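4'-phospho-dehydrooxetanocin synthase (Bacillus megaterium, PDB 5UL3) catalyses the oxidative ring contraction of dAMP to an oxetane aldehyde in oxetanocin A biosynthesis, using cobalamin, S-adenosylmethionine and a [4Fe-4S] cluster. Local coordinates at residues A[218-221]-A[226-229]. Residues are numbered along the deposited sequence; the frame is centred on the assembly and turned at random.
Sequences VIPS and QFFE. With EDO (1,2-ethanediol), chain B.
Pro220 and Phe227 are the pair whose backbones come nearest where two short helices follow one another in the chain, their CA atoms 6.9 Å apart. That spacing is bridged by a single aromatic side chain, and the contact between 218-221 and 226-229 illustrates how one ring can carry a wholly apolar junction of consecutive helical turns. Phe227 points its CB toward 218-221, with CG anti to its own carbonyl carbon (chi1 -76°), and the ring reaches Pro220 flat side on. The CB of Pro220 stands over that face in a CH-pi contact, 4.0 Å from the centroid of the Phe227 ring and 18° off its normal, displaced a little toward the rim. The closest approach of all is made by the backbone carbon beside it, Pro220 CA lying 3.7 Å from Phe227 CE1. Ile219 comes from another direction: its CG2 methyl sits near the plane of the ring, at the edge, 4.3 Å from CE1 of Phe227, while the end of the Ile219 side chain turns from 226-229; the side chain also touches Met576. Both helices belong to the Rossmann-type cobalamin-binding domain, where they fill the connection between the parallel strands 212-216 and 235-237. Ile236 of the second strand touches both Pro220 and Phe227, and Phe194 of helix 190-205 meets the Phe227 ring edge-to-face; all three touching residues of the contact are buried. The side chain of Pro220 lies about 7 Å from the bound cobalamin. One residue further on, Ser221 OG hydrogen-bonds Asp238 O and also receives a bond from O1 of an ethanediol, probably from the crystallisation liquor, at 2.8 Å from Ser221 OG.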
# COMPACT_ATOMS: atom_id res chain seq x y z
N VAL A 218 -4.30 -9.57 6.05
CA VAL A 218 -5.04 -10.37 5.07
C VAL A 218 -4.67 -11.86 5.12
O VAL A 218 -5.52 -12.71 4.82
CB VAL A 218 -4.82 -9.79 3.67
CG1 VAL A 218 -3.36 -9.91 3.26
CG2 VAL A 218 -5.77 -10.45 2.66
N ILE A 219 -3.45 -12.21 5.52
CA ILE A 219 -3.00 -13.60 5.42
C ILE A 219 -3.76 -14.50 6.40
O ILE A 219 -4.34 -15.51 5.96
CB ILE A 219 -1.47 -13.70 5.58
CG1 ILE A 219 -0.77 -13.23 4.30
CG2 ILE A 219 -1.03 -15.11 5.91
CD1 ILE A 219 -1.31 -13.89 3.04
N PRO A 220 -3.85 -14.19 7.71
CA PRO A 220 -4.69 -15.04 8.58
C PRO A 220 -6.17 -14.88 8.33
O PRO A 220 -6.94 -15.83 8.56
CB PRO A 220 -4.31 -14.58 10.00
CG PRO A 220 -3.78 -13.21 9.83
CD PRO A 220 -3.09 -13.19 8.49
N SER A 221 -6.62 -13.70 7.90
CA SER A 221 -8.03 -13.52 7.55
C SER A 221 -8.46 -14.50 6.46
O SER A 221 -9.55 -15.08 6.51
CB SER A 221 -8.28 -12.09 7.09
OG SER A 221 -9.65 -11.88 6.78
N GLN A 226 -5.10 -22.82 8.98
CA GLN A 226 -3.70 -23.15 9.20
C GLN A 226 -3.18 -22.56 10.50
O GLN A 226 -2.31 -23.15 11.15
CB GLN A 226 -2.85 -22.67 8.02
CG GLN A 226 -2.64 -23.70 6.90
CD GLN A 226 -3.66 -23.58 5.78
OE1 GLN A 226 -4.67 -22.88 5.91
NE2 GLN A 226 -3.41 -24.26 4.66
N PHE A 227 -3.71 -21.40 10.90
CA PHE A 227 -3.32 -20.81 12.17
C PHE A 227 -3.97 -21.53 13.34
O PHE A 227 -3.32 -21.78 14.36
CB PHE A 227 -3.66 -19.32 12.19
CG PHE A 227 -2.72 -18.47 11.38
CD1 PHE A 227 -2.89 -18.33 10.01
CD2 PHE A 227 -1.65 -17.82 11.98
CE1 PHE A 227 -2.02 -17.55 9.26
CE2 PHE A 227 -0.79 -17.04 11.24
CZ PHE A 227 -0.98 -16.91 9.88
N PHE A 228 -5.26 -21.87 13.22
CA PHE A 228 -5.95 -22.54 14.32
C PHE A 228 -5.40 -23.94 14.56
O PHE A 228 -5.41 -24.43 15.69
CB PHE A 228 -7.46 -22.60 14.04
CG PHE A 228 -8.15 -21.25 14.06
CD1 PHE A 228 -7.79 -20.28 14.98
CD2 PHE A 228 -9.18 -20.97 13.16
CE1 PHE A 228 -8.43 -19.05 15.01
CE2 PHE A 228 -9.82 -19.74 13.18
CZ PHE A 228 -9.45 -18.78 14.10
N GLU A 229 -4.91 -24.59 13.50
CA GLU A 229 -4.39 -25.94 13.64
C GLU A 229 -3.19 -25.97 14.58
O GLU A 229 -3.05 -26.87 15.41
CB GLU A 229 -4.03 -26.48 12.26
CG GLU A 229 -3.27 -27.78 12.24
CD GLU A 229 -2.95 -28.20 10.82
OE1 GLU A 229 -3.32 -27.44 9.89
OE2 GLU A 229 -2.34 -29.27 10.62
C1 EDO B . -12.74 -11.81 5.77
O1 EDO B . -11.72 -12.35 4.90
C2 EDO B . -13.39 -12.93 6.58
O2 EDO B . -12.41 -13.71 7.28